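Local coordinates for protein L-lactate dehydrogenase (Trichomonas vaginalis, PDB 4UUL) that probably catalyses NAD-dependent interconversion of 2-oxoacids and 2-hydroxyacids, as a lactate dehydrogenase of the malate dehydrogenase family, at residues Q159-G171 against V211-I225. The protein carries 1 engineered substitution. Sequence-based numbering, arbitrary orientation. Where two conformers were deposited one is given.
Sequences QNRAYYEVASKLG and VLDHDYVFDTFFKKI
Glu165 plugs into helix 214-225 as a knob among Tyr216, Phe221, Lys224 and Ile225, and one of its oxygens takes both direct hydrogen bonds between the two segments. Glu165 OE2 accepts from Tyr216 OH at 2.6 Å through its anti lone pair, with carboxylate and ring nearly coplanar. Lys224 NZ reaches the same OE2 at 2.7 Å from the syn side, 25° out of the carboxylate plane, a hydrogen bond that is also a salt bridge. With CG anti to the backbone N (chi1 165°), Glu165 lays CG against the edge of Phe221; the bend at chi2 then turns the carboxylate to its two donors, which fix its rotation and probably favour its charged form. A water accepts from both Lys224 NZ and Lys169 NZ. The Lys169 chain slides over one Tyr216 face, its CE 4.1 Å from the ring centroid in a CH-pi contact; Phe221 CB lies over the opposite face. Leu170 CD2 meets Leu212 CD2 at 3.7 Å. Arg161 NE forms a salt bridge with Asp58 of the second subunit, and its NH1 donates to a water weakly bonded to Ile225 O. Helical segments 159-170 and 214-225 cross at 130°, with Ala162 and Val166 also resting on strand 177-183 and Phe221 on strand 191-193.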
loop_
_atom_site.group_PDB
_atom_site.type_symbol
_atom_site.label_atom_id
_atom_site.label_comp_id
_atom_site.label_asym_id
_atom_site.label_seq_id
_atom_site.Cartn_x
_atom_site.Cartn_y
_atom_site.Cartn_z
ATOM N N GLN B 159 -17.081 9.145 -2.139
ATOM C CA GLN B 159 -17.149 9.475 -3.547
ATOM C C GLN B 159 -16.681 8.306 -4.415
ATOM O O GLN B 159 -17.324 7.960 -5.401
ATOM C CB GLN B 159 -16.340 10.745 -3.875
ATOM C CG GLN B 159 -16.374 11.037 -5.350
ATOM C CD GLN B 159 -15.760 12.363 -5.739
ATOM O OE1 GLN B 159 -16.152 13.385 -5.181
ATOM N NE2 GLN B 159 -14.921 12.388 -6.748
ATOM N N ASN B 160 -15.553 7.710 -4.068
ATOM C CA ASN B 160 -15.008 6.587 -4.817
ATOM C C ASN B 160 -15.984 5.421 -4.812
ATOM O O ASN B 160 -16.188 4.781 -5.862
ATOM C CB ASN B 160 -13.612 6.196 -4.319
ATOM C CG ASN B 160 -12.568 7.199 -4.725
ATOM O OD1 ASN B 160 -12.712 7.910 -5.720
ATOM N ND2 ASN B 160 -11.483 7.225 -3.992
ATOM N N ARG B 161 -16.576 5.127 -3.658
ATOM C CA ARG B 161 -17.581 4.086 -3.584
ATOM C C ARG B 161 -18.716 4.363 -4.550
ATOM O O ARG B 161 -19.235 3.454 -5.222
ATOM C CB ARG B 161 -18.157 3.929 -2.189
ATOM C CG ARG B 161 -17.233 3.265 -1.235
ATOM C CD ARG B 161 -17.718 3.329 0.168
ATOM N NE ARG B 161 -16.912 2.537 1.077
ATOM C CZ ARG B 161 -16.882 2.688 2.382
ATOM N NH1 ARG B 161 -17.569 3.703 2.951
ATOM N NH2 ARG B 161 -16.119 1.880 3.067
ATOM N N ALA B 162 -19.174 5.614 -4.562
ATOM C CA ALA B 162 -20.307 5.982 -5.398
ATOM C C ALA B 162 -19.988 5.878 -6.871
ATOM O O ALA B 162 -20.806 5.389 -7.664
ATOM C CB ALA B 162 -20.758 7.395 -5.057
ATOM N N TYR B 163 -18.772 6.276 -7.253
ATOM C CA TYR B 163 -18.389 6.136 -8.653
ATOM C C TYR B 163 -18.373 4.684 -9.114
ATOM O O TYR B 163 -18.872 4.377 -10.199
ATOM C CB TYR B 163 -17.007 6.770 -8.924
ATOM C CG TYR B 163 -17.067 8.208 -9.414
ATOM C CD1 TYR B 163 -17.156 8.511 -10.763
ATOM C CD2 TYR B 163 -17.036 9.277 -8.518
ATOM C CE1 TYR B 163 -17.219 9.823 -11.191
ATOM C CE2 TYR B 163 -17.089 10.597 -8.925
ATOM C CZ TYR B 163 -17.171 10.859 -10.286
ATOM O OH TYR B 163 -17.234 12.155 -10.739
ATOM N N TYR B 164 -17.800 3.813 -8.315
ATOM C CA TYR B 164 -17.751 2.434 -8.761
ATOM C C TYR B 164 -19.159 1.849 -8.868
ATOM O O TYR B 164 -19.492 1.158 -9.833
ATOM C CB TYR B 164 -16.872 1.633 -7.822
ATOM C CG TYR B 164 -16.480 0.317 -8.517
ATOM C CD1 TYR B 164 -17.308 -0.785 -8.446
ATOM C CD2 TYR B 164 -15.270 0.206 -9.266
ATOM C CE1 TYR B 164 -17.008 -1.990 -9.066
ATOM C CE2 TYR B 164 -14.937 -1.001 -9.912
ATOM C CZ TYR B 164 -15.799 -2.077 -9.814
ATOM O OH TYR B 164 -15.447 -3.230 -10.427
ATOM N N GLU B 165 -20.029 2.173 -7.916
ATOM C CA GLU B 165 -21.358 1.621 -7.928
ATOM C C GLU B 165 -22.105 2.088 -9.166
ATOM O O GLU B 165 -22.767 1.315 -9.828
ATOM C CB GLU B 165 -22.088 2.016 -6.642
ATOM C CG GLU B 165 -23.558 1.838 -6.631
ATOM C CD GLU B 165 -23.997 0.368 -6.809
ATOM O OE1 GLU B 165 -23.183 -0.557 -6.562
ATOM O OE2 GLU B 165 -25.164 0.137 -7.208
ATOM N N VAL B 166 -22.037 3.378 -9.462
ATOM C CA VAL B 166 -22.792 3.908 -10.579
ATOM C C VAL B 166 -22.232 3.422 -11.893
ATOM O O VAL B 166 -22.987 3.044 -12.783
ATOM C CB VAL B 166 -22.840 5.453 -10.528
ATOM C CG1 VAL B 166 -23.425 6.001 -11.826
ATOM C CG2 VAL B 166 -23.644 5.888 -9.301
ATOM N N ALA B 167 -20.915 3.394 -12.014
ATOM C CA ALA B 167 -20.294 2.909 -13.242
ATOM C C ALA B 167 -20.698 1.457 -13.471
ATOM O O ALA B 167 -21.039 1.064 -14.576
ATOM C CB ALA B 167 -18.761 3.045 -13.136
ATOM N N SER B 168 -20.697 0.649 -12.419
ATOM C CA SER B 168 -21.078 -0.746 -12.582
ATOM C C SER B 168 -22.546 -0.852 -12.984
ATOM O O SER B 168 -22.889 -1.656 -13.828
ATOM C CB SER B 168 -20.750 -1.599 -11.343
ATOM O OG SER B 168 -21.507 -1.266 -10.191
ATOM N N LYS B 169 -23.403 -0.019 -12.405
ATOM C CA LYS B 169 -24.824 -0.076 -12.682
ATOM C C LYS B 169 -25.088 0.258 -14.153
ATOM O O LYS B 169 -25.923 -0.370 -14.806
ATOM C CB LYS B 169 -25.578 0.881 -11.744
ATOM C CG LYS B 169 -27.105 0.921 -11.964
ATOM C CD LYS B 169 -27.773 -0.336 -11.447
ATOM C CE LYS B 169 -29.266 -0.264 -11.664
ATOM N NZ LYS B 169 -29.964 -1.415 -11.041
ATOM N N LEU B 170 -24.313 1.203 -14.678
ATOM C CA LEU B 170 -24.456 1.654 -16.058
ATOM C C LEU B 170 -23.652 0.850 -17.089
ATOM O O LEU B 170 -23.797 1.075 -18.281
ATOM C CB LEU B 170 -24.003 3.110 -16.131
ATOM C CG LEU B 170 -24.849 4.145 -15.360
ATOM C CD1 LEU B 170 -24.041 5.426 -15.209
ATOM C CD2 LEU B 170 -26.180 4.423 -16.046
ATOM N N GLY B 171 -22.778 -0.034 -16.629
ATOM C CA GLY B 171 -21.942 -0.832 -17.508
ATOM C C GLY B 171 -20.919 -0.007 -18.272
ATOM O O GLY B 171 -20.659 -0.237 -19.451
ATOM N N VAL B 211 -31.498 8.172 -16.985
ATOM C CA VAL B 211 -31.391 6.806 -17.451
ATOM C C VAL B 211 -31.741 5.815 -16.358
ATOM O O VAL B 211 -32.454 4.877 -16.596
ATOM C CB VAL B 211 -30.000 6.533 -18.022
ATOM C CG1 VAL B 211 -29.839 5.065 -18.376
ATOM C CG2 VAL B 211 -29.765 7.395 -19.252
ATOM N N LEU B 212 -31.206 6.010 -15.159
ATOM C CA LEU B 212 -31.497 5.113 -14.049
ATOM C C LEU B 212 -32.873 5.368 -13.426
ATOM O O LEU B 212 -33.367 6.513 -13.399
ATOM C CB LEU B 212 -30.388 5.176 -12.986
ATOM C CG LEU B 212 -29.054 4.672 -13.530
ATOM C CD1 LEU B 212 -28.007 4.739 -12.442
ATOM C CD2 LEU B 212 -29.147 3.243 -14.097
ATOM N N ASP B 213 -33.483 4.295 -12.929
ATOM C CA ASP B 213 -34.782 4.346 -12.251
ATOM C C ASP B 213 -34.726 5.209 -10.985
ATOM O O ASP B 213 -33.763 5.176 -10.226
ATOM C CB ASP B 213 -35.196 2.937 -11.822
ATOM C CG ASP B 213 -35.736 2.105 -12.964
ATOM O OD1 ASP B 213 -35.751 2.591 -14.120
ATOM O OD2 ASP B 213 -36.139 0.952 -12.703
ATOM N N HIS B 214 -35.805 5.943 -10.752
ATOM C CA HIS B 214 -35.940 6.794 -9.597
ATOM C C HIS B 214 -35.731 6.013 -8.316
ATOM O O HIS B 214 -35.109 6.521 -7.377
ATOM C CB HIS B 214 -37.336 7.427 -9.613
ATOM C CG HIS B 214 -37.676 8.145 -8.351
ATOM N ND1 HIS B 214 -38.218 7.505 -7.255
ATOM C CD2 HIS B 214 -37.542 9.445 -8.002
ATOM C CE1 HIS B 214 -38.383 8.377 -6.279
ATOM N NE2 HIS B 214 -37.982 9.561 -6.706
ATOM N N ASP B 215 -36.245 4.789 -8.259
ATOM C CA ASP B 215 -36.152 4.000 -7.027
ATOM C C ASP B 215 -34.718 3.580 -6.732
ATOM O O ASP B 215 -34.324 3.475 -5.576
ATOM C CB ASP B 215 -37.034 2.752 -7.109
ATOM C CG ASP B 215 -38.530 3.090 -7.150
ATOM O OD1 ASP B 215 -38.901 4.200 -6.709
ATOM O OD2 ASP B 215 -39.316 2.239 -7.618
ATOM N N TYR B 216 -33.948 3.338 -7.784
ATOM C CA TYR B 216 -32.529 3.135 -7.643
ATOM C C TYR B 216 -31.842 4.397 -7.132
ATOM O O TYR B 216 -31.188 4.396 -6.084
ATOM C CB TYR B 216 -31.896 2.677 -8.964
ATOM C CG TYR B 216 -30.396 2.540 -8.800
ATOM C CD1 TYR B 216 -29.849 1.395 -8.238
ATOM C CD2 TYR B 216 -29.540 3.583 -9.136
ATOM C CE1 TYR B 216 -28.461 1.291 -8.037
ATOM C CE2 TYR B 216 -28.178 3.497 -8.949
ATOM C CZ TYR B 216 -27.635 2.345 -8.392
ATOM O OH TYR B 216 -26.264 2.296 -8.212
ATOM N N VAL B 217 -31.973 5.485 -7.882
ATOM C CA VAL B 217 -31.245 6.719 -7.557
ATOM C C VAL B 217 -31.530 7.222 -6.162
ATOM O O VAL B 217 -30.591 7.557 -5.424
ATOM C CB VAL B 217 -31.561 7.839 -8.584
ATOM C CG1 VAL B 217 -30.944 9.147 -8.166
ATOM C CG2 VAL B 217 -31.112 7.408 -9.987
ATOM N N PHE B 218 -32.808 7.290 -5.795
ATOM C CA PHE B 218 -33.208 7.998 -4.586
ATOM C C PHE B 218 -33.611 7.078 -3.440
ATOM O O PHE B 218 -34.183 7.532 -2.448
ATOM C CB PHE B 218 -34.349 8.969 -4.912
ATOM C CG PHE B 218 -33.947 10.044 -5.873
ATOM C CD1 PHE B 218 -33.126 11.112 -5.453
ATOM C CD2 PHE B 218 -34.374 9.986 -7.199
ATOM C CE1 PHE B 218 -32.746 12.097 -6.364
ATOM C CE2 PHE B 218 -33.984 10.954 -8.116
ATOM C CZ PHE B 218 -33.181 12.009 -7.715
ATOM N N ASP B 219 -33.299 5.795 -3.556
ATOM C CA ASP B 219 -33.439 4.901 -2.424
ATOM C C ASP B 219 -32.351 3.817 -2.354
ATOM O O ASP B 219 -31.514 3.819 -1.436
ATOM C CB ASP B 219 -34.810 4.252 -2.429
ATOM C CG ASP B 219 -35.077 3.517 -1.149
ATOM O OD1 ASP B 219 -35.338 4.199 -0.130
ATOM O OD2 ASP B 219 -34.976 2.269 -1.146
ATOM N N THR B 220 -32.349 2.897 -3.313
ATOM C CA THR B 220 -31.402 1.787 -3.307
ATOM C C THR B 220 -29.942 2.247 -3.275
ATOM O O THR B 220 -29.121 1.686 -2.528
ATOM C CB THR B 220 -31.540 0.935 -4.568
ATOM O OG1 THR B 220 -32.883 0.464 -4.687
ATOM C CG2 THR B 220 -30.568 -0.251 -4.523
ATOM N N PHE B 221 -29.604 3.225 -4.110
ATOM C CA PHE B 221 -28.220 3.635 -4.268
ATOM C C PHE B 221 -27.650 4.074 -2.913
ATOM O O PHE B 221 -26.617 3.565 -2.494
ATOM C CB PHE B 221 -28.129 4.711 -5.338
ATOM C CG PHE B 221 -26.852 5.456 -5.339
ATOM C CD1 PHE B 221 -25.700 4.903 -5.854
ATOM C CD2 PHE B 221 -26.827 6.740 -4.868
ATOM C CE1 PHE B 221 -24.514 5.639 -5.830
ATOM C CE2 PHE B 221 -25.689 7.463 -4.873
ATOM C CZ PHE B 221 -24.530 6.917 -5.314
ATOM N N PHE B 222 -28.340 4.945 -2.184
ATOM C CA PHE B 222 -27.783 5.401 -0.890
ATOM C C PHE B 222 -27.709 4.269 0.124
ATOM O O PHE B 222 -26.804 4.223 0.989
ATOM C CB PHE B 222 -28.576 6.577 -0.300
ATOM C CG PHE B 222 -27.985 7.133 0.983
ATOM C CD1 PHE B 222 -26.801 7.839 0.966
ATOM C CD2 PHE B 222 -28.622 6.941 2.202
ATOM C CE1 PHE B 222 -26.265 8.363 2.128
ATOM C CE2 PHE B 222 -28.086 7.464 3.360
ATOM C CZ PHE B 222 -26.899 8.171 3.318
ATOM N N LYS B 223 -28.640 3.330 0.039
ATOM C CA LYS B 223 -28.591 2.187 0.936
ATOM C C LYS B 223 -27.335 1.369 0.679
ATOM O O LYS B 223 -26.684 0.922 1.623
ATOM C CB LYS B 223 -29.821 1.317 0.770
ATOM C CG LYS B 223 -31.050 1.939 1.405
ATOM C CD LYS B 223 -32.249 1.053 1.218
ATOM C CE LYS B 223 -33.494 1.668 1.808
ATOM N NZ LYS B 223 -34.656 0.796 1.529
ATOM N N LYS B 224 -26.998 1.165 -0.588
ATOM C CA LYS B 224 -25.810 0.391 -0.912
ATOM C C LYS B 224 -24.582 1.115 -0.397
ATOM O O LYS B 224 -23.735 0.498 0.267
ATOM C CB LYS B 224 -25.698 0.189 -2.417
ATOM C CG LYS B 224 -26.763 -0.738 -2.962
ATOM C CD LYS B 224 -26.731 -0.814 -4.480
ATOM C CE LYS B 224 -26.118 -2.096 -4.976
ATOM N NZ LYS B 224 -26.312 -2.227 -6.460
ATOM N N ILE B 225 -24.481 2.405 -0.709
ATOM C CA ILE B 225 -23.391 3.283 -0.213
ATOM C C ILE B 225 -23.377 3.379 1.323
ATOM O O ILE B 225 -22.298 3.381 1.939
ATOM C CB ILE B 225 -23.545 4.772 -0.781
ATOM C CG1 ILE B 225 -23.438 4.805 -2.296
ATOM C CG2 ILE B 225 -22.535 5.714 -0.186
ATOM C CD1 ILE B 225 -22.261 4.085 -2.850
HETATM O O HOH W 1 -19.630 5.354 1.806
HETATM O O HOH W 2 -28.816 -2.421 -8.210
#